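PDB 6XSX: ZmpA Glycopeptidase from Clostridium perfringens, which probably hydrolyses glycosylated protein substrates as a metal-dependent glycopeptidase, and is represented here by its M60 peptidase catalytic module. Local coordinates for residues 157-162 against 204-209; 215-220 against 236-241; 353-358 against 364-369. All coordinates share one frame; numbering follows the deposited sequence.

Along the chain the three contacts follow one another in series, and all lie in the M60 peptidase part of this multidomain protein. Helix 206-224 serves both contact 1, where its start meets helix 155-171, and contact 2, where its later turns face the approach to strand 240-244 of the mixed sheet. The centres of contacts 1 and 2 are about 21 Å apart. Contact 3 pairs helices 347-361 and 365-375, its centre again about 21 Å from that of contact 2 but about 39 Å from that of contact 1, on the opposite side of the chain's centre. Helix 206-224 thus ties contacts 1 and 2 together along the mixed sheet, while contact 3 lies in the helical part that follows it.

Contact 1. Residues 157-162 against 204-209; sequences EVMNDL and KLPSET
M159 reaches from helix 155-171 to L205 and P206, at the start of helix 206-224. From CB the chain leaves toward the partner segment with CG beside the backbone N (chi1 -67°). CG is the first atom to touch, lying 4.1 Å from L205 CD2 where the two chains pass at a slant. The chain then folds at chi2 and again at chi3 (80°), which swings the thioether in front of the proline ring. SD sits 4.0 Å from P206 CD. The terminal methyl closes the approach: M159 CE is 3.8 Å from P206 CD and 3.8 Å from P206 CG, the methionine and the proline meeting tip to tip.

Helix 155-171 is the helical link of a beta-alpha-beta crossover, since strands 143-149 and 179-182, which it joins, are parallel neighbours in the mixed sheet. The proline ring is wedged against that unit, with Y148 of the first strand and F179 of the second also touching it. V158, the residue before M159, adds a looser contact through its CG1 methyl, 4.2 Å from P206 CG. Y199 of helix 192-202 touches both M159 and P206.

Nearby, S207 OG hydrogen-bonds D155 OD2, tying the beginnings of the two helices together, while L205 O accepts a backbone bond from E208 N at 3.1 Å. On the far side K204 NZ forms a salt bridge with E208 OE1 at 3.5 Å.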
loop_
_atom_site.group_PDB
_atom_site.type_symbol
_atom_site.label_atom_id
_atom_site.label_comp_id
_atom_site.label_asym_id
_atom_site.label_seq_id
_atom_site.Cartn_x
_atom_site.Cartn_y
_atom_site.Cartn_z
ATOM N N GLU A 157 -27.296 0.588 -16.441
ATOM C CA GLU A 157 -26.884 0.203 -17.780
ATOM C C GLU A 157 -25.757 -0.830 -17.739
ATOM O O GLU A 157 -25.763 -1.794 -18.510
ATOM C CB GLU A 157 -26.373 1.412 -18.556
ATOM C CG GLU A 157 -27.437 2.117 -19.356
ATOM C CD GLU A 157 -26.852 3.203 -20.237
ATOM O OE1 GLU A 157 -25.803 2.939 -20.883
ATOM O OE2 GLU A 157 -27.442 4.309 -20.268
ATOM N N VAL A 158 -24.765 -0.605 -16.876
ATOM C CA VAL A 158 -23.553 -1.410 -16.966
ATOM C C VAL A 158 -23.873 -2.824 -16.481
ATOM O O VAL A 158 -23.380 -3.806 -17.039
ATOM C CB VAL A 158 -22.360 -0.766 -16.230
ATOM C CG1 VAL A 158 -21.196 -1.731 -16.074
ATOM C CG2 VAL A 158 -21.894 0.499 -16.931
ATOM N N MET A 159 -24.752 -2.909 -15.475
ATOM C CA MET A 159 -25.248 -4.190 -14.997
ATOM C C MET A 159 -26.002 -4.928 -16.106
ATOM O O MET A 159 -25.868 -6.147 -16.232
ATOM C CB MET A 159 -26.107 -4.047 -13.734
ATOM C CG MET A 159 -25.300 -3.585 -12.523
ATOM S SD MET A 159 -23.984 -4.739 -12.001
ATOM C CE MET A 159 -22.690 -4.334 -13.174
ATOM N N ASN A 160 -26.752 -4.178 -16.928
ATOM C CA ASN A 160 -27.414 -4.736 -18.100
ATOM C C ASN A 160 -26.373 -5.225 -19.104
ATOM O O ASN A 160 -26.519 -6.316 -19.650
ATOM C CB ASN A 160 -28.347 -3.724 -18.774
ATOM C CG ASN A 160 -29.666 -3.563 -18.049
ATOM O OD1 ASN A 160 -30.058 -4.411 -17.246
ATOM N ND2 ASN A 160 -30.355 -2.471 -18.320
ATOM N N ASP A 161 -25.337 -4.404 -19.344
ATOM C CA ASP A 161 -24.220 -4.777 -20.200
ATOM C C ASP A 161 -23.607 -6.095 -19.728
ATOM O O ASP A 161 -23.277 -6.950 -20.545
ATOM C CB ASP A 161 -23.144 -3.681 -20.265
ATOM C CG ASP A 161 -23.629 -2.376 -20.882
ATOM O OD1 ASP A 161 -24.571 -2.434 -21.681
ATOM O OD2 ASP A 161 -23.066 -1.309 -20.540
ATOM N N LEU A 162 -23.444 -6.246 -18.409
ATOM C CA LEU A 162 -22.823 -7.436 -17.848
ATOM C C LEU A 162 -23.699 -8.664 -18.100
ATOM O O LEU A 162 -23.187 -9.714 -18.480
ATOM C CB LEU A 162 -22.576 -7.232 -16.350
ATOM C CG LEU A 162 -21.128 -6.968 -15.933
ATOM C CD1 LEU A 162 -21.022 -6.931 -14.425
ATOM C CD2 LEU A 162 -20.189 -8.035 -16.473
ATOM N N LYS A 204 -24.237 -4.739 -4.561
ATOM C CA LYS A 204 -23.307 -3.639 -4.749
ATOM C C LYS A 204 -23.246 -3.295 -6.230
ATOM O O LYS A 204 -23.675 -4.088 -7.060
ATOM C CB LYS A 204 -21.927 -4.016 -4.208
ATOM C CG LYS A 204 -21.818 -3.981 -2.691
ATOM C CD LYS A 204 -20.463 -4.402 -2.189
ATOM C CE LYS A 204 -20.375 -4.371 -0.678
ATOM N NZ LYS A 204 -20.824 -3.060 -0.151
ATOM N N LEU A 205 -22.720 -2.104 -6.533
ATOM C CA LEU A 205 -22.690 -1.598 -7.895
ATOM C C LEU A 205 -21.275 -1.134 -8.246
ATOM O O LEU A 205 -20.494 -0.749 -7.371
ATOM C CB LEU A 205 -23.727 -0.472 -8.032
ATOM C CG LEU A 205 -25.186 -0.872 -7.773
ATOM C CD1 LEU A 205 -26.030 0.335 -7.395
ATOM C CD2 LEU A 205 -25.806 -1.590 -8.969
ATOM N N PRO A 206 -20.885 -1.190 -9.543
ATOM C CA PRO A 206 -19.543 -0.783 -9.961
ATOM C C PRO A 206 -19.176 0.659 -9.622
ATOM O O PRO A 206 -17.999 0.960 -9.436
ATOM C CB PRO A 206 -19.514 -0.983 -11.487
ATOM C CG PRO A 206 -20.957 -1.215 -11.897
ATOM C CD PRO A 206 -21.697 -1.691 -10.660
ATOM N N SER A 207 -20.169 1.556 -9.560
ATOM C CA SER A 207 -19.880 2.947 -9.238
ATOM C C SER A 207 -19.139 3.045 -7.904
ATOM O O SER A 207 -18.299 3.930 -7.720
ATOM C CB SER A 207 -21.123 3.792 -9.233
ATOM O OG SER A 207 -22.014 3.329 -8.230
ATOM N N GLU A 208 -19.440 2.108 -6.993
ATOM C CA GLU A 208 -18.828 2.068 -5.673
ATOM C C GLU A 208 -17.399 1.517 -5.748
ATOM O O GLU A 208 -16.513 1.955 -5.007
ATOM C CB GLU A 208 -19.684 1.225 -4.732
ATOM C CG GLU A 208 -19.100 1.126 -3.337
ATOM C CD GLU A 208 -19.941 0.312 -2.366
ATOM O OE1 GLU A 208 -20.464 -0.753 -2.774
ATOM O OE2 GLU A 208 -20.073 0.747 -1.203
ATOM N N THR A 209 -17.186 0.548 -6.643
ATOM C CA THR A 209 -15.850 0.027 -6.881
ATOM C C THR A 209 -14.929 1.172 -7.282
ATOM O O THR A 209 -13.801 1.256 -6.810
ATOM C CB THR A 209 -15.827 -1.051 -7.977
ATOM O OG1 THR A 209 -16.611 -2.139 -7.493
ATOM C CG2 THR A 209 -14.422 -1.534 -8.273
#

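Contact 2. Residues 215-220 against 236-241; sequences EVIKET and FNFRYI
I217 alone carries the helix side of this buried contact, set against F238 and Y240. Starting two residues earlier, E215 gives its backbone carbonyl to E219 N at 3.0 Å, an ordinary turn of helix 206-224. V216 turns its side chain to M283 on helix 277-286, which also touches Y240, but its O is gripped twice from within the segment.

I217 points toward the partner residues and splits its two branches between them. CG2, anti to the backbone N, comes in at the edge of the F238 ring near its plane, 4.0 Å from F238 CZ. The other branch bends at chi2 (-65°) and carries I217 CD1 to 3.9 Å from Y240 CB and 4.1 Å from Y240 CG, obliquely to that ring.

The partner residues lead into strand 240-244, which runs parallel to both of its neighbours, 186-190 and 259-262, in the mixed sheet. I217 packs helix 206-224 against strand 240-244 and the residues before it, and also touches T186 of the neighbouring strand 186-190. The F238 ring leans over F236, with F238 CD2 3.4 Å above the plane of the F236 ring, over its centre. Y240 OH is hydrogen-bonded to T260 OG1 and N286 ND2, and its side chain lies near, without touching, an HExxH sequence on helix 277-286 that is probably the zinc-binding motif of M60 peptidases; no metal is bound to it here.

Further along, T220 supplies both donors to V216 O: T220 N at 2.9 Å and T220 OG1 at 3.0 Å, from opposite faces of the carbonyl plane.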
loop_
_atom_site.group_PDB
_atom_site.type_symbol
_atom_site.label_atom_id
_atom_site.label_comp_id
_atom_site.label_asym_id
_atom_site.label_seq_id
_atom_site.Cartn_x
_atom_site.Cartn_y
_atom_site.Cartn_z
ATOM N N GLU A 215 -10.543 6.709 -3.529
ATOM C CA GLU A 215 -10.290 7.043 -2.137
ATOM C C GLU A 215 -8.979 6.400 -1.679
ATOM O O GLU A 215 -8.270 6.989 -0.871
ATOM C CB GLU A 215 -11.451 6.606 -1.236
ATOM C CG GLU A 215 -12.684 7.496 -1.322
ATOM C CD GLU A 215 -12.496 8.952 -0.908
ATOM O OE1 GLU A 215 -11.470 9.270 -0.276
ATOM O OE2 GLU A 215 -13.379 9.774 -1.216
ATOM N N VAL A 216 -8.680 5.185 -2.168
ATOM C CA VAL A 216 -7.462 4.499 -1.757
ATOM C C VAL A 216 -6.240 5.271 -2.263
ATOM O O VAL A 216 -5.296 5.482 -1.501
ATOM C CB VAL A 216 -7.438 3.020 -2.194
ATOM C CG1 VAL A 216 -6.066 2.387 -2.032
ATOM C CG2 VAL A 216 -8.479 2.198 -1.451
ATOM N N ILE A 217 -6.274 5.707 -3.536
ATOM C CA ILE A 217 -5.145 6.413 -4.135
ATOM C C ILE A 217 -4.951 7.769 -3.449
ATOM O O ILE A 217 -3.820 8.168 -3.167
ATOM C CB ILE A 217 -5.296 6.549 -5.668
ATOM C CG1 ILE A 217 -5.327 5.186 -6.367
ATOM C CG2 ILE A 217 -4.207 7.456 -6.245
ATOM C CD1 ILE A 217 -4.034 4.410 -6.251
ATOM N N LYS A 218 -6.062 8.465 -3.175
ATOM C CA LYS A 218 -6.031 9.733 -2.458
ATOM C C LYS A 218 -5.328 9.551 -1.109
ATOM O O LYS A 218 -4.346 10.226 -0.819
ATOM C CB LYS A 218 -7.451 10.285 -2.291
ATOM C CG LYS A 218 -7.540 11.768 -1.951
ATOM C CD LYS A 218 -8.963 12.292 -1.992
ATOM C CE LYS A 218 -9.155 13.551 -1.172
ATOM N NZ LYS A 218 -10.501 13.565 -0.545
ATOM N N GLU A 219 -5.831 8.621 -0.292
ATOM C CA GLU A 219 -5.288 8.380 1.038
ATOM C C GLU A 219 -3.810 7.990 0.928
ATOM O O GLU A 219 -2.984 8.506 1.676
ATOM C CB GLU A 219 -6.161 7.364 1.791
ATOM C CG GLU A 219 -5.723 7.065 3.218
ATOM C CD GLU A 219 -5.505 8.280 4.107
ATOM O OE1 GLU A 219 -6.189 9.299 3.898
ATOM O OE2 GLU A 219 -4.641 8.213 4.998
ATOM N N THR A 220 -3.476 7.136 -0.050
ATOM C CA THR A 220 -2.109 6.668 -0.231
ATOM C C THR A 220 -1.186 7.836 -0.560
ATOM O O THR A 220 -0.079 7.935 -0.030
ATOM C CB THR A 220 -1.976 5.596 -1.321
ATOM O OG1 THR A 220 -2.617 4.410 -0.851
ATOM C CG2 THR A 220 -0.531 5.277 -1.651
ATOM N N PHE A 236 0.319 13.276 -10.949
ATOM C CA PHE A 236 0.648 13.281 -12.373
ATOM C C PHE A 236 -0.350 12.376 -13.096
ATOM O O PHE A 236 -1.216 11.783 -12.450
ATOM C CB PHE A 236 2.113 12.883 -12.589
ATOM C CG PHE A 236 2.448 11.464 -12.196
ATOM C CD1 PHE A 236 2.586 11.109 -10.863
ATOM C CD2 PHE A 236 2.614 10.477 -13.161
ATOM C CE1 PHE A 236 2.907 9.806 -10.508
ATOM C CE2 PHE A 236 2.928 9.175 -12.806
ATOM C CZ PHE A 236 3.074 8.840 -11.475
ATOM N N ASN A 237 -0.251 12.282 -14.431
ATOM C CA ASN A 237 -1.197 11.456 -15.176
ATOM C C ASN A 237 -0.757 9.998 -15.110
ATOM O O ASN A 237 0.300 9.657 -15.632
ATOM C CB ASN A 237 -1.360 11.896 -16.634
ATOM C CG ASN A 237 -1.987 13.266 -16.781
ATOM O OD1 ASN A 237 -2.874 13.633 -16.017
ATOM N ND2 ASN A 237 -1.535 14.024 -17.769
ATOM N N PHE A 238 -1.577 9.159 -14.459
ATOM C CA PHE A 238 -1.361 7.722 -14.412
ATOM C C PHE A 238 -2.689 7.000 -14.192
ATOM O O PHE A 238 -3.696 7.610 -13.840
ATOM C CB PHE A 238 -0.345 7.361 -13.323
ATOM C CG PHE A 238 -0.813 7.610 -11.908
ATOM C CD1 PHE A 238 -1.587 6.673 -11.237
ATOM C CD2 PHE A 238 -0.432 8.759 -11.227
ATOM C CE1 PHE A 238 -1.993 6.889 -9.926
ATOM C CE2 PHE A 238 -0.829 8.977 -9.918
ATOM C CZ PHE A 238 -1.615 8.041 -9.271
ATOM N N ARG A 239 -2.688 5.684 -14.407
ATOM C CA ARG A 239 -3.823 4.882 -13.986
ATOM C C ARG A 239 -3.295 3.642 -13.272
ATOM O O ARG A 239 -2.692 2.776 -13.901
ATOM C CB ARG A 239 -4.761 4.537 -15.149
ATOM C CG ARG A 239 -6.057 3.867 -14.709
ATOM C CD ARG A 239 -6.973 3.465 -15.860
ATOM N NE ARG A 239 -7.538 4.615 -16.566
ATOM C CZ ARG A 239 -8.573 5.328 -16.130
ATOM N NH1 ARG A 239 -9.152 5.018 -14.985
ATOM N NH2 ARG A 239 -9.024 6.351 -16.834
ATOM N N TYR A 240 -3.496 3.596 -11.947
ATOM C CA TYR A 240 -3.051 2.447 -11.174
ATOM C C TYR A 240 -3.932 1.271 -11.573
ATOM O O TYR A 240 -5.137 1.452 -11.775
ATOM C CB TYR A 240 -3.154 2.711 -9.666
ATOM C CG TYR A 240 -2.465 1.653 -8.837
ATOM C CD1 TYR A 240 -1.149 1.809 -8.416
ATOM C CD2 TYR A 240 -3.105 0.466 -8.532
ATOM C CE1 TYR A 240 -0.507 0.819 -7.683
ATOM C CE2 TYR A 240 -2.478 -0.534 -7.810
ATOM C CZ TYR A 240 -1.176 -0.354 -7.376
ATOM O OH TYR A 240 -0.564 -1.345 -6.664
ATOM N N ILE A 241 -3.326 0.080 -11.666
ATOM C CA ILE A 241 -4.013 -1.101 -12.175
ATOM C C ILE A 241 -3.935 -2.231 -11.150
ATOM O O ILE A 241 -2.841 -2.608 -10.723
ATOM C CB ILE A 241 -3.397 -1.554 -13.517
ATOM C CG1 ILE A 241 -3.470 -0.447 -14.575
ATOM C CG2 ILE A 241 -4.044 -2.853 -14.002
ATOM C CD1 ILE A 241 -2.363 -0.512 -15.608
#

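Contact 3. Residues 353-358 against 364-369; sequences APLWQL and TFWPRF. With EDO (1,2-ethanediol), chain G.
Two consecutive helices, 347-361 and 365-375, turn back on each other through a very short connection, and L355 and L358 of the first pack on F365, W366 and F369 of the second. The axes of the two short segments approach to 10.5 Å, with 118° between their directions.

F365 is the centrepiece. With CG anti to the backbone N (chi1 166°), its ring slots in between the helices and is sandwiched: L358 CB lies over one face in a CH-pi contact, 4.0 Å from the centroid of the F365 ring and 20° off its normal, and F369 CB from the next turn covers the opposite face. L355 CD2 meets the same ring at its edge, in plane, 3.9 Å from F365 CZ.

This methyl does double duty, because L355 CD2 also rests over a face of the F369 ring, 4.1 Å from F369 CZ. The sister methyl L355 CD1 approaches W366 CZ3 obliquely at 4.2 Å. The side chains that meet are apolar, though the backbone atom L355 O also comes to 3.6 Å from F365 CE2; the corner belongs to a larger helical cluster: F398 of helix 383-398 touches both L358 and the F365 ring, F406 of helix 403-408 lies against L355, and W224 meets W366 edge-to-face.

Outside the apolar core, a 1,2-ethanediol molecule, probably from the crystallisation liquor, bridges the start of the second helix. Its O1 donates to T364 OG1 at 2.7 Å and accepts from R368 NH1 at 2.8 Å, while D362 holds the diol by a further hydrogen bond.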
loop_
_atom_site.group_PDB
_atom_site.type_symbol
_atom_site.label_atom_id
_atom_site.label_comp_id
_atom_site.label_asym_id
_atom_site.label_seq_id
_atom_site.Cartn_x
_atom_site.Cartn_y
_atom_site.Cartn_z
ATOM N N ALA A 353 9.556 -1.668 12.511
ATOM C CA ALA A 353 8.978 -1.364 13.817
ATOM C C ALA A 353 9.338 0.044 14.309
ATOM O O ALA A 353 8.442 0.796 14.694
ATOM C CB ALA A 353 9.344 -2.423 14.835
ATOM N N PRO A 354 10.630 0.453 14.340
ATOM C CA PRO A 354 10.996 1.774 14.860
ATOM C C PRO A 354 10.338 2.952 14.138
ATOM O O PRO A 354 10.083 3.997 14.742
ATOM C CB PRO A 354 12.527 1.825 14.680
ATOM C CG PRO A 354 12.819 0.764 13.631
ATOM C CD PRO A 354 11.809 -0.325 13.919
ATOM N N LEU A 355 10.099 2.769 12.835
ATOM C CA LEU A 355 9.507 3.792 11.986
ATOM C C LEU A 355 8.000 3.831 12.227
ATOM O O LEU A 355 7.405 4.904 12.290
ATOM C CB LEU A 355 9.823 3.484 10.516
ATOM C CG LEU A 355 11.302 3.606 10.129
ATOM C CD1 LEU A 355 11.551 3.061 8.728
ATOM C CD2 LEU A 355 11.788 5.040 10.229
ATOM N N TRP A 356 7.394 2.648 12.353
ATOM C CA TRP A 356 5.974 2.545 12.645
ATOM C C TRP A 356 5.651 3.226 13.979
ATOM O O TRP A 356 4.652 3.940 14.096
ATOM C CB TRP A 356 5.527 1.078 12.612
ATOM C CG TRP A 356 4.069 0.896 12.911
ATOM C CD1 TRP A 356 3.521 0.155 13.918
ATOM C CD2 TRP A 356 2.965 1.498 12.211
ATOM N NE1 TRP A 356 2.155 0.226 13.869
ATOM C CE2 TRP A 356 1.784 1.058 12.846
ATOM C CE3 TRP A 356 2.854 2.358 11.108
ATOM C CZ2 TRP A 356 0.516 1.452 12.416
ATOM C CZ3 TRP A 356 1.597 2.752 10.687
ATOM C CH2 TRP A 356 0.445 2.302 11.333
ATOM N N GLN A 357 6.510 3.003 14.982
ATOM C CA GLN A 357 6.353 3.597 16.303
ATOM C C GLN A 357 6.334 5.122 16.223
ATOM O O GLN A 357 5.519 5.762 16.886
ATOM C CB GLN A 357 7.475 3.151 17.241
ATOM C CG GLN A 357 7.391 1.688 17.636
ATOM C CD GLN A 357 8.427 1.324 18.668
ATOM O OE1 GLN A 357 9.601 1.658 18.536
ATOM N NE2 GLN A 357 7.992 0.628 19.710
ATOM N N LEU A 358 7.257 5.699 15.440
ATOM C CA LEU A 358 7.308 7.145 15.263
ATOM C C LEU A 358 6.024 7.644 14.604
ATOM O O LEU A 358 5.585 8.749 14.901
ATOM C CB LEU A 358 8.544 7.545 14.446
ATOM C CG LEU A 358 9.896 7.228 15.092
ATOM C CD1 LEU A 358 11.058 7.546 14.152
ATOM C CD2 LEU A 358 10.071 7.953 16.423
ATOM N N THR A 364 2.038 12.724 11.358
ATOM C CA THR A 364 2.647 13.556 10.321
ATOM C C THR A 364 4.042 13.058 9.936
ATOM O O THR A 364 4.671 13.623 9.043
ATOM C CB THR A 364 2.738 15.046 10.700
ATOM O OG1 THR A 364 3.689 15.233 11.751
ATOM C CG2 THR A 364 1.402 15.672 11.054
ATOM N N PHE A 365 4.539 12.017 10.611
ATOM C CA PHE A 365 5.918 11.588 10.411
ATOM C C PHE A 365 6.136 11.070 8.986
ATOM O O PHE A 365 7.032 11.542 8.285
ATOM C CB PHE A 365 6.348 10.546 11.450
ATOM C CG PHE A 365 7.632 9.817 11.121
ATOM C CD1 PHE A 365 8.835 10.501 11.012
ATOM C CD2 PHE A 365 7.641 8.446 10.915
ATOM C CE1 PHE A 365 10.012 9.829 10.706
ATOM C CE2 PHE A 365 8.817 7.776 10.603
ATOM C CZ PHE A 365 10.001 8.470 10.494
ATOM N N TRP A 366 5.346 10.072 8.574
ATOM C CA TRP A 366 5.682 9.318 7.372
ATOM C C TRP A 366 5.708 10.206 6.121
ATOM O O TRP A 366 6.692 10.194 5.383
ATOM C CB TRP A 366 4.808 8.066 7.201
ATOM C CG TRP A 366 5.375 7.146 6.163
ATOM C CD1 TRP A 366 4.826 6.806 4.959
ATOM C CD2 TRP A 366 6.659 6.491 6.219
ATOM N NE1 TRP A 366 5.667 5.968 4.275
ATOM C CE2 TRP A 366 6.806 5.771 5.015
ATOM C CE3 TRP A 366 7.687 6.438 7.172
ATOM C CZ2 TRP A 366 7.940 4.998 4.750
ATOM C CZ3 TRP A 366 8.815 5.688 6.900
ATOM C CH2 TRP A 366 8.936 4.977 5.703
ATOM N N PRO A 367 4.659 11.012 5.825
ATOM C CA PRO A 367 4.670 11.872 4.639
ATOM C C PRO A 367 5.935 12.736 4.564
ATOM O O PRO A 367 6.567 12.832 3.507
ATOM C CB PRO A 367 3.378 12.700 4.753
ATOM C CG PRO A 367 2.883 12.475 6.176
ATOM C CD PRO A 367 3.401 11.115 6.582
ATOM N N ARG A 368 6.340 13.291 5.715
ATOM C CA ARG A 368 7.507 14.157 5.790
ATOM C C ARG A 368 8.785 13.342 5.585
ATOM O O ARG A 368 9.695 13.797 4.900
ATOM C CB ARG A 368 7.507 14.960 7.094
ATOM C CG ARG A 368 6.298 15.879 7.258
ATOM C CD ARG A 368 6.336 16.649 8.574
ATOM N NE ARG A 368 7.560 17.449 8.592
ATOM C CZ ARG A 368 8.222 17.874 9.670
ATOM N NH1 ARG A 368 7.798 17.583 10.888
ATOM N NH2 ARG A 368 9.324 18.582 9.516
ATOM N N PHE A 369 8.842 12.138 6.178
ATOM C CA PHE A 369 9.983 11.251 5.986
ATOM C C PHE A 369 10.134 10.894 4.501
ATOM O O PHE A 369 11.226 11.037 3.937
ATOM C CB PHE A 369 9.866 10.035 6.908
ATOM C CG PHE A 369 11.037 9.083 6.941
ATOM C CD1 PHE A 369 12.094 9.281 7.814
ATOM C CD2 PHE A 369 11.053 7.947 6.143
ATOM C CE1 PHE A 369 13.151 8.386 7.874
ATOM C CE2 PHE A 369 12.113 7.052 6.197
ATOM C CZ PHE A 369 13.156 7.274 7.067
HETATM C C1 EDO G . 6.812 14.532 12.741
HETATM O O1 EDO G . 6.419 15.311 11.623
HETATM C C2 EDO G . 7.333 15.363 13.856
HETATM O O2 EDO G . 6.611 16.567 14.008
#